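Local coordinates for Ketoacyl_synth_N domain-containing protein (Photorhabdus luminescens subsp. laumondii, PDB 6SMO) that belongs to the beta-ketoacyl synthase family, probably takes part in acyl-chain condensation, and lines a pocket for a polyketide-like chain beside a partner ketosynthase-type subunit, at residues Glu68-Gly73 against Pro135-Gly140; Ser84-Asp89 against Leu234-Ser239; Pro93-Ile98 against Val177-Leu182. One frame throughout, in Å; residues are numbered along the deposited sequence.

Interaction 1: Glu68-Gly73 against Pro135-Gly140; sequences EFSVYG and PAALQG
The N-terminal turns of helices 68-84 and 137-146 pack together in the core of a thiolase-type fold, with Ser70 and Leu138 as the closest backbone pair, their CA atoms 4.9 Å apart. No hydrogen bond spans the contact, which buries 253 Å² and rests on apolar and van der Waals packing. Leu138 straddles the opposing helix. With CG anti to the backbone N (chi1 -172°), its two methyls fork over one turn: CD1 sits against Ser70 O at 3.5 Å, while CD2 reaches Gly73 CA at 3.7 Å. Glycine suits that place because, without a side chain, its backbone can receive the methyl directly. Serine is likewise compact enough for the close approach at Ser70, and its OG lies over one face of the neighbouring Phe69 ring, offset toward the rim. The far end of that ring extends past its own helix to the other segment. There CE2 meets Pro135 O at 3.7 Å, with the oxygen at the ring edge and in its plane, so the ring C-H groups face a carbonyl. CZ also lies 4.0 Å from Ala137 CB, where a small alanine leaves room for the aromatic ring. The side chain of Pro135 is about 7 Å from the bound polyketide-like ligand, whose pocket includes Val129, Ala130, Trp133 and Phe134, and Phe167 of the partner PKS_KS chain packs on Pro135. Leu138 touches Val100 of strand 96-101 and Ser186 of strand 180-187; Ser186 OG is also hydrogen-bonded to Phe69 O.

Interaction 2: Ser84-Asp89 against Leu234-Ser239; sequences SRLDVD and LERGAS
Arg236 grips the carbonyl oxygen of Ser84 end-on with two nitrogens, NH1 at 2.9 Å from Ser84 O and NH2 at 3.0 Å from the same atom. The oxygen lies in the guanidinium plane, whereas both donors approach from one face of the carbonyl, NH2 standing 41° out of its plane. Leu86 crosses the arginine at about a right angle, its CD2 over one guanidinium face and 3.3 Å from Arg236 NE. Ala238 CB covers the centre of the opposite face, so the flat group is sandwiched between two aliphatic side chains. Arginine suits the place by joining a broad, stackable plane to several N-H donors. After a chi1 of 72° its chain runs extended from CG to NE, giving the reach across. In the second shell, Glu228 forms a salt bridge with Arg236 NH2, giving the charge a second partner. Arg85, with positive phi, is the first residue to leave helical geometry after helix 68-84. Gly237, also with positive phi, is the C-prime residue of the Schellman motif that ends helix 230-235. Around this surface contact, Thr8 of strand 5-13 touches Ser84, Arg236 and Ala238, and Val226 of strand 218-229 touches Ser84 and Leu86.

Interaction 3: Pro93-Ile98 against Val177-Leu182; sequences PNRVGI and VAEVML
Backbone hydrogen bonds join Val96-Ile98 to Val180-Leu182 as neighbouring parallel strands in the mixed sheet of a thiolase-type fold, bridged Val96 with Val180, Gly97 with Met181 and Ile98 with Leu182. Leu182 N donates to Gly97 O at 3.0 Å, and Gly97 N gives a weak bond to Val180 O. Arg95 O accepts two successive amides: Val180 N comes almost straight on, in the carbonyl plane (N-H...O angle 172°), while Glu179 N is tilted from that plane. A salt bridge lies at the same end. Arg95 bends at chi2 and chi3, folding its guanidinium back to Glu179, and NE donates to the syn side of Glu179 OE2 at 2.6 Å. The two flat groups are nearly coplanar, 18° apart, and NH2 adds weak bonds to both carboxylate oxygens. Val177 O lies over one guanidinium face without a hydrogen bond, while NH2 donates to Gly176 O. Apolar packing differs on the two faces of the sheet. On one, Val96 and Val180 stand side by side, Val96 CG1 being 4.1 Å from Leu182 CD2; beta-branched valine and isoleucine suit extended strands. On the other, Gly97 leaves its backbone bare, and Met181 SD settles 3.5 Å from Gly97 CA, the flexible thioether curling over it. Helix 161-175 packs on this Met181 face through Ala169, Ala172 and Ile173. On the valine face, helix 68-84 meets Leu182 through Val77 and Leu81, and helix 137-146 meets Ile98 through Leu142. Strand 180-187 also pairs, antiparallel, with strand 218-229 through Glu179 with Glu229 and Met181 with Leu227.

How the interactions relate
From the N terminus the chain enters helix 68-84, whose first turns belong to interaction 1 and whose C-terminal end leads into interaction 2; strand 96-101 follows with interaction 3. Interaction 1 closes first, at 135-140, then interaction 3 at 177-182 and finally interaction 2 at 234-239. Interaction 3 therefore lies wholly within the span of interaction 2, whereas interaction 1 crosses both. Interactions 1 and 3 touch where Gln139 O meets Ile98 CD1 at 3.7 Å, and 3 and 2 where Val180 CG1 meets Leu86 CD1 at 4.0 Å. Together they tie a helix pair near the ligand pocket, two buried parallel strands, and the loop after helix 68-84 to the turn after helix 230-235.

Interaction 1: Glu68-Gly73 against Pro135-Gly140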
ATOM      1  N   GLU C  68     -10.239  13.476   0.544  1.00 45.96           N
ATOM      2  CA  GLU C  68      -9.895  14.469   1.599  1.00 46.25           C
ATOM      3  C   GLU C  68      -8.713  13.984   2.451  1.00 44.76           C
ATOM      4  O   GLU C  68      -8.004  14.853   2.994  1.00 45.05           O
ATOM      5  CB  GLU C  68     -11.117  14.758   2.476  1.00 47.09           C
ATOM      6  CG  GLU C  68     -12.191  15.570   1.773  1.00 48.69           C
ATOM      7  CD  GLU C  68     -11.757  16.960   1.338  1.00 50.17           C
ATOM      8  OE1 GLU C  68     -11.109  17.658   2.145  1.00 51.12           O
ATOM      9  OE2 GLU C  68     -12.059  17.338   0.189  1.00 50.86           O
ATOM     10  N   PHE C  69      -8.498  12.669   2.576  1.00 43.40           N
ATOM     11  CA  PHE C  69      -7.391  12.085   3.384  1.00 42.37           C
ATOM     12  C   PHE C  69      -6.050  12.415   2.716  1.00 41.42           C
ATOM     13  O   PHE C  69      -5.063  12.649   3.441  1.00 40.37           O
ATOM     14  CB  PHE C  69      -7.591  10.582   3.612  1.00 41.87           C
ATOM     15  CG  PHE C  69      -6.939   9.670   2.602  1.00 41.52           C
ATOM     16  CD1 PHE C  69      -7.602   9.310   1.440  1.00 41.59           C
ATOM     17  CD2 PHE C  69      -5.672   9.152   2.825  1.00 41.01           C
ATOM     18  CE1 PHE C  69      -7.008   8.464   0.515  1.00 41.15           C
ATOM     19  CE2 PHE C  69      -5.078   8.306   1.898  1.00 40.66           C
ATOM     20  CZ  PHE C  69      -5.747   7.964   0.746  1.00 40.85           C
ATOM     21  N   SER C  70      -6.018  12.442   1.378  1.00 41.13           N
ATOM     22  CA  SER C  70      -4.845  12.864   0.566  1.00 41.16           C
ATOM     23  C   SER C  70      -4.656  14.384   0.672  1.00 41.18           C
ATOM     24  O   SER C  70      -3.492  14.829   0.696  1.00 40.46           O
ATOM     25  CB  SER C  70      -4.974  12.418  -0.870  1.00 41.30           C
ATOM     26  OG  SER C  70      -4.812  11.012  -0.979  1.00 41.52           O
ATOM     27  N   VAL C  71      -5.758  15.143   0.733  1.00 41.07           N
ATOM     28  CA  VAL C  71      -5.757  16.628   0.900  1.00 41.30           C
ATOM     29  C   VAL C  71      -5.116  16.968   2.253  1.00 41.12           C
ATOM     30  O   VAL C  71      -4.219  17.833   2.275  1.00 41.48           O
ATOM     31  CB  VAL C  71      -7.176  17.220   0.773  1.00 41.63           C
ATOM     32  CG1 VAL C  71      -7.233  18.683   1.195  1.00 42.04           C
ATOM     33  CG2 VAL C  71      -7.728  17.056  -0.635  1.00 41.75           C
ATOM     34  N   TYR C  72      -5.554  16.305   3.330  1.00 40.68           N
ATOM     35  CA  TYR C  72      -5.043  16.492   4.716  1.00 40.60           C
ATOM     36  C   TYR C  72      -3.549  16.148   4.774  1.00 40.45           C
ATOM     37  O   TYR C  72      -2.807  16.813   5.522  1.00 40.06           O
ATOM     38  CB  TYR C  72      -5.812  15.625   5.718  1.00 40.28           C
ATOM     39  CG  TYR C  72      -7.290  15.903   5.849  1.00 40.37           C
ATOM     40  CD1 TYR C  72      -7.816  17.172   5.665  1.00 40.66           C
ATOM     41  CD2 TYR C  72      -8.168  14.886   6.196  1.00 40.20           C
ATOM     42  CE1 TYR C  72      -9.175  17.419   5.795  1.00 41.05           C
ATOM     43  CE2 TYR C  72      -9.527  15.117   6.335  1.00 40.46           C
ATOM     44  CZ  TYR C  72     -10.033  16.388   6.135  1.00 41.05           C
ATOM     45  OH  TYR C  72     -11.371  16.621   6.270  1.00 41.67           O
ATOM     46  N   GLY C  73      -3.129  15.130   4.017  1.00 40.44           N
ATOM     47  CA  GLY C  73      -1.734  14.649   3.968  1.00 40.36           C
ATOM     48  C   GLY C  73      -0.795  15.677   3.362  1.00 40.69           C
ATOM     49  O   GLY C  73       0.284  15.900   3.944  1.00 40.48           O
ATOM     50  N   PRO C 135      -5.244   3.543   0.107  1.00 34.27           N
ATOM     51  CA  PRO C 135      -4.405   4.219   1.077  1.00 34.20           C
ATOM     52  C   PRO C 135      -3.063   4.723   0.529  1.00 34.32           C
ATOM     53  O   PRO C 135      -2.617   5.741   0.960  1.00 35.03           O
ATOM     54  CB  PRO C 135      -4.152   3.129   2.112  1.00 33.93           C
ATOM     55  CG  PRO C 135      -5.297   2.204   1.975  1.00 33.72           C
ATOM     56  CD  PRO C 135      -5.527   2.177   0.494  1.00 33.84           C
ATOM     57  N   ALA C 136      -2.521   4.079  -0.506  1.00 34.10           N
ATOM     58  CA  ALA C 136      -1.214   4.421  -1.111  1.00 33.89           C
ATOM     59  C   ALA C 136      -1.300   5.580  -2.105  1.00 33.93           C
ATOM     60  O   ALA C 136      -0.334   5.789  -2.800  1.00 33.88           O
ATOM     61  CB  ALA C 136      -0.610   3.209  -1.749  1.00 33.99           C
ATOM     62  N   ALA C 137      -2.471   6.192  -2.159  1.00 33.92           N
ATOM     63  CA  ALA C 137      -2.762   7.349  -3.013  1.00 33.94           C
ATOM     64  C   ALA C 137      -1.926   8.528  -2.542  1.00 33.72           C
ATOM     65  O   ALA C 137      -1.383   9.216  -3.376  1.00 34.25           O
ATOM     66  CB  ALA C 137      -4.229   7.641  -2.901  1.00 34.03           C
ATOM     67  N   LEU C 138      -1.815   8.697  -1.230  1.00 33.33           N
ATOM     68  CA  LEU C 138      -1.116   9.864  -0.642  1.00 33.26           C
ATOM     69  C   LEU C 138       0.355   9.870  -1.028  1.00 33.34           C
ATOM     70  O   LEU C 138       0.827  10.909  -1.433  1.00 33.67           O
ATOM     71  CB  LEU C 138      -1.292   9.840   0.879  1.00 33.11           C
ATOM     72  CG  LEU C 138      -0.796  11.061   1.652  1.00 33.20           C
ATOM     73  CD1 LEU C 138      -1.055  12.342   0.898  1.00 33.38           C
ATOM     74  CD2 LEU C 138      -1.433  11.133   3.013  1.00 33.14           C
ATOM     75  N   GLN C 139       1.012   8.724  -0.947  1.00 33.04           N
ATOM     76  CA  GLN C 139       2.454   8.648  -1.259  1.00 33.12           C
ATOM     77  C   GLN C 139       2.684   9.009  -2.722  1.00 33.19           C
ATOM     78  O   GLN C 139       3.628   9.719  -2.964  1.00 33.84           O
ATOM     79  CB  GLN C 139       3.038   7.318  -0.775  1.00 32.75           C
ATOM     80  CG  GLN C 139       3.238   6.248  -1.831  1.00 32.66           C
ATOM     81  CD  GLN C 139       3.588   4.956  -1.175  1.00 32.54           C
ATOM     82  OE1 GLN C 139       2.729   4.267  -0.686  1.00 32.41           O
ATOM     83  NE2 GLN C 139       4.857   4.641  -1.131  1.00 33.17           N
ATOM     84  N   GLY C 140       1.837   8.526  -3.626  1.00 33.14           N
ATOM     85  CA  GLY C 140       1.942   8.799  -5.061  1.00 33.36           C
ATOM     86  C   GLY C 140       1.655  10.240  -5.380  1.00 33.81           C
ATOM     87  O   GLY C 140       2.325  10.785  -6.224  1.00 34.25           O
TER

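Interaction 2: Ser84-Asp89 against Leu234-Ser239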
ATOM      1  N   SER C  84      11.128  22.830   8.428  1.00 45.39           N
ATOM      2  CA  SER C  84      12.468  22.200   8.280  1.00 46.36           C
ATOM      3  C   SER C  84      13.426  23.144   7.540  1.00 47.83           C
ATOM      4  O   SER C  84      14.647  23.027   7.763  1.00 47.65           O
ATOM      5  CB  SER C  84      12.372  20.865   7.585  1.00 45.51           C
ATOM      6  OG  SER C  84      11.988  21.024   6.228  1.00 45.18           O
ATOM      7  N   ARG C  85      12.886  24.026   6.688  1.00 50.08           N
ATOM      8  CA  ARG C  85      13.639  25.036   5.892  1.00 51.77           C
ATOM      9  C   ARG C  85      14.525  24.327   4.858  1.00 51.09           C
ATOM     10  O   ARG C  85      15.617  24.850   4.559  1.00 50.93           O
ATOM     11  CB  ARG C  85      14.465  25.947   6.810  1.00 54.25           C
ATOM     12  CG  ARG C  85      13.651  26.666   7.877  1.00 56.56           C
ATOM     13  CD  ARG C  85      14.524  27.322   8.931  1.00 59.61           C
ATOM     14  NE  ARG C  85      13.738  27.906  10.011  1.00 62.24           N
ATOM     15  CZ  ARG C  85      14.242  28.458  11.115  1.00 64.13           C
ATOM     16  NH1 ARG C  85      13.429  28.958  12.030  1.00 65.09           N
ATOM     17  NH2 ARG C  85      15.550  28.508  11.306  1.00 65.01           N
ATOM     18  N   LEU C  86      14.061  23.192   4.320  1.00 50.44           N
ATOM     19  CA  LEU C  86      14.767  22.412   3.266  1.00 50.10           C
ATOM     20  C   LEU C  86      14.627  23.137   1.923  1.00 50.62           C
ATOM     21  O   LEU C  86      13.491  23.518   1.576  1.00 50.54           O
ATOM     22  CB  LEU C  86      14.175  21.000   3.179  1.00 49.25           C
ATOM     23  CG  LEU C  86      14.679  19.998   4.217  1.00 49.08           C
ATOM     24  CD1 LEU C  86      13.751  18.795   4.303  1.00 48.30           C
ATOM     25  CD2 LEU C  86      16.098  19.550   3.900  1.00 49.30           C
ATOM     26  N   ASP C  87      15.739  23.314   1.203  1.00 50.99           N
ATOM     27  CA  ASP C  87      15.755  23.803  -0.202  1.00 51.93           C
ATOM     28  C   ASP C  87      15.342  22.628  -1.098  1.00 52.58           C
ATOM     29  O   ASP C  87      16.236  21.925  -1.613  1.00 53.06           O
ATOM     30  CB  ASP C  87      17.117  24.403  -0.565  1.00 52.18           C
ATOM     31  CG  ASP C  87      17.074  25.380  -1.729  1.00 52.29           C
ATOM     32  OD1 ASP C  87      16.246  25.177  -2.640  1.00 50.98           O
ATOM     33  OD2 ASP C  87      17.868  26.342  -1.711  1.00 53.56           O
ATOM     34  N   VAL C  88      14.028  22.427  -1.257  1.00 53.28           N
ATOM     35  CA  VAL C  88      13.406  21.206  -1.858  1.00 53.85           C
ATOM     36  C   VAL C  88      13.858  21.045  -3.317  1.00 54.88           C
ATOM     37  O   VAL C  88      13.985  19.885  -3.758  1.00 54.29           O
ATOM     38  CB  VAL C  88      11.868  21.238  -1.734  1.00 53.93           C
ATOM     39  CG1 VAL C  88      11.230  22.302  -2.616  1.00 54.55           C
ATOM     40  CG2 VAL C  88      11.253  19.876  -2.012  1.00 53.71           C
ATOM     41  N   ASP C  89      14.088  22.153  -4.032  1.00 56.67           N
ATOM     42  CA  ASP C  89      14.501  22.162  -5.464  1.00 58.21           C
ATOM     43  C   ASP C  89      15.914  21.580  -5.604  1.00 57.85           C
ATOM     44  O   ASP C  89      16.131  20.783  -6.539  1.00 56.62           O
ATOM     45  CB  ASP C  89      14.439  23.571  -6.061  1.00 60.44           C
ATOM     46  CG  ASP C  89      13.031  24.125  -6.194  1.00 62.28           C
ATOM     47  OD1 ASP C  89      12.229  23.926  -5.259  1.00 63.64           O
ATOM     48  OD2 ASP C  89      12.746  24.753  -7.235  1.00 64.42           O
ATOM     49  N   LEU C 234      23.131  18.621  10.017  1.00 49.88           N
ATOM     50  CA  LEU C 234      24.247  19.483  10.499  1.00 51.00           C
ATOM     51  C   LEU C 234      24.913  20.190   9.310  1.00 51.58           C
ATOM     52  O   LEU C 234      25.368  21.336   9.494  1.00 51.88           O
ATOM     53  CB  LEU C 234      25.260  18.625  11.266  1.00 51.14           C
ATOM     54  CG  LEU C 234      24.790  18.106  12.625  1.00 51.10           C
ATOM     55  CD1 LEU C 234      25.689  16.982  13.118  1.00 51.31           C
ATOM     56  CD2 LEU C 234      24.734  19.229  13.650  1.00 51.22           C
ATOM     57  N   GLU C 235      24.960  19.532   8.145  1.00 51.93           N
ATOM     58  CA  GLU C 235      25.579  20.049   6.892  1.00 53.02           C
ATOM     59  C   GLU C 235      24.921  21.381   6.507  1.00 52.27           C
ATOM     60  O   GLU C 235      25.662  22.367   6.324  1.00 52.54           O
ATOM     61  CB  GLU C 235      25.442  19.019   5.766  1.00 53.83           C
ATOM     62  CG  GLU C 235      26.329  19.290   4.560  1.00 55.37           C
ATOM     63  CD  GLU C 235      25.844  20.377   3.615  1.00 56.45           C
ATOM     64  OE1 GLU C 235      26.683  21.177   3.156  1.00 56.85           O
ATOM     65  OE2 GLU C 235      24.630  20.415   3.330  1.00 56.77           O
ATOM     66  N   ARG C 236      23.587  21.403   6.405  1.00 51.06           N
ATOM     67  CA  ARG C 236      22.792  22.562   5.910  1.00 50.05           C
ATOM     68  C   ARG C 236      22.484  23.541   7.055  1.00 50.08           C
ATOM     69  O   ARG C 236      21.874  24.591   6.768  1.00 49.66           O
ATOM     70  CB  ARG C 236      21.504  22.082   5.229  1.00 48.80           C
ATOM     71  CG  ARG C 236      20.439  21.531   6.169  1.00 47.61           C
ATOM     72  CD  ARG C 236      19.344  20.811   5.403  1.00 46.77           C
ATOM     73  NE  ARG C 236      18.257  20.343   6.258  1.00 45.65           N
ATOM     74  CZ  ARG C 236      17.241  21.089   6.690  1.00 44.97           C
ATOM     75  NH1 ARG C 236      17.156  22.370   6.368  1.00 45.31           N
ATOM     76  NH2 ARG C 236      16.312  20.548   7.459  1.00 43.79           N
ATOM     77  N   GLY C 237      22.881  23.218   8.291  1.00 50.28           N
ATOM     78  CA  GLY C 237      22.692  24.076   9.478  1.00 50.75           C
ATOM     79  C   GLY C 237      21.228  24.169   9.872  1.00 50.55           C
ATOM     80  O   GLY C 237      20.722  25.299  10.020  1.00 51.21           O
ATOM     81  N   ALA C 238      20.575  23.015  10.042  1.00 49.67           N
ATOM     82  CA  ALA C 238      19.123  22.876  10.304  1.00 49.11           C
ATOM     83  C   ALA C 238      18.833  23.047  11.799  1.00 48.76           C
ATOM     84  O   ALA C 238      19.696  22.678  12.622  1.00 48.11           O
ATOM     85  CB  ALA C 238      18.645  21.534   9.809  1.00 48.86           C
ATOM     86  N   SER C 239      17.652  23.582  12.126  1.00 48.54           N
ATOM     87  CA  SER C 239      17.100  23.667  13.504  1.00 48.48           C
ATOM     88  C   SER C 239      16.548  22.293  13.903  1.00 47.57           C
ATOM     89  O   SER C 239      15.359  22.030  13.634  1.00 47.26           O
ATOM     90  CB  SER C 239      16.045  24.739  13.605  1.00 49.04           C
ATOM     91  OG  SER C 239      16.588  26.012  13.291  1.00 50.75           O
TER

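Interaction 3: Pro93-Ile98 against Val177-Leu182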
ATOM      1  N   PRO C  93      16.280  14.093  -5.816  1.00 44.06           N
ATOM      2  CA  PRO C  93      15.007  13.380  -5.673  1.00 42.71           C
ATOM      3  C   PRO C  93      15.155  11.883  -5.350  1.00 41.76           C
ATOM      4  O   PRO C  93      14.242  11.330  -4.762  1.00 40.45           O
ATOM      5  CB  PRO C  93      14.323  13.571  -7.037  1.00 42.96           C
ATOM      6  CG  PRO C  93      15.460  13.844  -7.999  1.00 43.71           C
ATOM      7  CD  PRO C  93      16.484  14.603  -7.182  1.00 44.33           C
ATOM      8  N   ASN C  94      16.289  11.276  -5.723  1.00 41.17           N
ATOM      9  CA  ASN C  94      16.575   9.825  -5.541  1.00 40.24           C
ATOM     10  C   ASN C  94      16.890   9.513  -4.071  1.00 39.70           C
ATOM     11  O   ASN C  94      16.893   8.314  -3.728  1.00 39.53           O
ATOM     12  CB  ASN C  94      17.726   9.355  -6.437  1.00 40.23           C
ATOM     13  CG  ASN C  94      17.416   9.449  -7.917  1.00 40.17           C
ATOM     14  OD1 ASN C  94      16.302   9.794  -8.306  1.00 40.00           O
ATOM     15  ND2 ASN C  94      18.396   9.140  -8.751  1.00 39.95           N
ATOM     16  N   ARG C  95      17.154  10.534  -3.244  1.00 39.16           N
ATOM     17  CA  ARG C  95      17.561  10.380  -1.819  1.00 38.46           C
ATOM     18  C   ARG C  95      16.478  10.933  -0.879  1.00 37.30           C
ATOM     19  O   ARG C  95      16.826  11.283   0.267  1.00 37.25           O
ATOM     20  CB  ARG C  95      18.896  11.093  -1.573  1.00 39.22           C
ATOM     21  CG  ARG C  95      20.036  10.633  -2.472  1.00 39.66           C
ATOM     22  CD  ARG C  95      20.325   9.145  -2.381  1.00 39.73           C
ATOM     23  NE  ARG C  95      20.614   8.703  -1.022  1.00 39.54           N
ATOM     24  CZ  ARG C  95      20.804   7.437  -0.655  1.00 39.42           C
ATOM     25  NH1 ARG C  95      20.733   6.462  -1.547  1.00 39.79           N
ATOM     26  NH2 ARG C  95      21.063   7.150   0.608  1.00 39.05           N
ATOM     27  N   VAL C  96      15.219  10.999  -1.331  1.00 35.98           N
ATOM     28  CA  VAL C  96      14.055  11.448  -0.505  1.00 35.37           C
ATOM     29  C   VAL C  96      12.885  10.485  -0.735  1.00 34.69           C
ATOM     30  O   VAL C  96      12.507  10.287  -1.907  1.00 34.84           O
ATOM     31  CB  VAL C  96      13.641  12.900  -0.818  1.00 35.53           C
ATOM     32  CG1 VAL C  96      12.567  13.388   0.144  1.00 35.27           C
ATOM     33  CG2 VAL C  96      14.829  13.850  -0.813  1.00 35.92           C
ATOM     34  N   GLY C  97      12.340   9.918   0.348  1.00 33.99           N
ATOM     35  CA  GLY C  97      11.199   8.982   0.325  1.00 33.57           C
ATOM     36  C   GLY C  97      10.007   9.526   1.096  1.00 32.96           C
ATOM     37  O   GLY C  97      10.160  10.567   1.767  1.00 32.53           O
ATOM     38  N   ILE C  98       8.859   8.849   0.993  1.00 32.41           N
ATOM     39  CA  ILE C  98       7.571   9.233   1.649  1.00 31.87           C
ATOM     40  C   ILE C  98       6.971   7.987   2.309  1.00 31.48           C
ATOM     41  O   ILE C  98       6.622   7.048   1.570  1.00 31.64           O
ATOM     42  CB  ILE C  98       6.594   9.852   0.627  1.00 31.94           C
ATOM     43  CG1 ILE C  98       7.218  11.020  -0.142  1.00 32.02           C
ATOM     44  CG2 ILE C  98       5.294  10.262   1.306  1.00 32.06           C
ATOM     45  CD1 ILE C  98       6.596  11.256  -1.496  1.00 32.27           C
ATOM     46  N   VAL C 177      19.269   4.161   2.818  1.00 39.76           N
ATOM     47  CA  VAL C 177      18.401   4.049   1.606  1.00 39.69           C
ATOM     48  C   VAL C 177      18.097   5.462   1.092  1.00 38.96           C
ATOM     49  O   VAL C 177      18.069   5.645  -0.142  1.00 39.33           O
ATOM     50  CB  VAL C 177      17.104   3.267   1.898  1.00 39.73           C
ATOM     51  CG1 VAL C 177      16.241   3.115   0.652  1.00 39.88           C
ATOM     52  CG2 VAL C 177      17.383   1.903   2.513  1.00 39.81           C
ATOM     53  N   ALA C 178      17.865   6.412   2.004  1.00 37.69           N
ATOM     54  CA  ALA C 178      17.583   7.834   1.700  1.00 37.81           C
ATOM     55  C   ALA C 178      18.123   8.729   2.823  1.00 37.54           C
ATOM     56  O   ALA C 178      18.292   8.228   3.950  1.00 37.82           O
ATOM     57  CB  ALA C 178      16.099   8.027   1.505  1.00 37.72           C
ATOM     58  N   GLU C 179      18.379  10.006   2.516  1.00 37.72           N
ATOM     59  CA  GLU C 179      18.899  11.026   3.469  1.00 38.21           C
ATOM     60  C   GLU C 179      17.734  11.723   4.180  1.00 37.18           C
ATOM     61  O   GLU C 179      17.889  12.037   5.373  1.00 36.95           O
ATOM     62  CB  GLU C 179      19.769  12.063   2.755  1.00 39.14           C
ATOM     63  CG  GLU C 179      21.249  11.739   2.799  1.00 40.36           C
ATOM     64  CD  GLU C 179      21.621  10.435   2.117  1.00 41.09           C
ATOM     65  OE1 GLU C 179      22.180   9.551   2.794  1.00 42.00           O
ATOM     66  OE2 GLU C 179      21.346  10.307   0.908  1.00 42.18           O
ATOM     67  N   VAL C 180      16.632  11.977   3.465  1.00 36.51           N
ATOM     68  CA  VAL C 180      15.408  12.654   3.995  1.00 36.00           C
ATOM     69  C   VAL C 180      14.217  11.699   3.843  1.00 35.37           C
ATOM     70  O   VAL C 180      14.226  10.894   2.892  1.00 35.22           O
ATOM     71  CB  VAL C 180      15.150  13.995   3.279  1.00 36.10           C
ATOM     72  CG1 VAL C 180      14.069  14.808   3.976  1.00 35.95           C
ATOM     73  CG2 VAL C 180      16.422  14.819   3.138  1.00 36.62           C
ATOM     74  N   MET C 181      13.240  11.791   4.750  1.00 35.10           N
ATOM     75  CA  MET C 181      11.994  10.977   4.736  1.00 35.41           C
ATOM     76  C   MET C 181      10.817  11.814   5.253  1.00 35.50           C
ATOM     77  O   MET C 181      10.911  12.333   6.381  1.00 36.20           O
ATOM     78  CB  MET C 181      12.139   9.728   5.610  1.00 35.64           C
ATOM     79  CG  MET C 181      12.844   8.581   4.915  1.00 36.04           C
ATOM     80  SD  MET C 181      11.846   7.885   3.576  1.00 36.31           S
ATOM     81  CE  MET C 181      12.894   6.528   3.054  1.00 36.86           C
ATOM     82  N   LEU C 182       9.754  11.924   4.450  1.00 35.24           N
ATOM     83  CA  LEU C 182       8.455  12.529   4.850  1.00 35.34           C
ATOM     84  C   LEU C 182       7.558  11.417   5.405  1.00 35.18           C
ATOM     85  O   LEU C 182       6.743  10.871   4.636  1.00 34.85           O
ATOM     86  CB  LEU C 182       7.809  13.223   3.643  1.00 35.66           C
ATOM     87  CG  LEU C 182       8.351  14.610   3.293  1.00 36.24           C
ATOM     88  CD1 LEU C 182       8.055  15.609   4.401  1.00 36.43           C
ATOM     89  CD2 LEU C 182       9.842  14.568   2.995  1.00 36.60           C
TER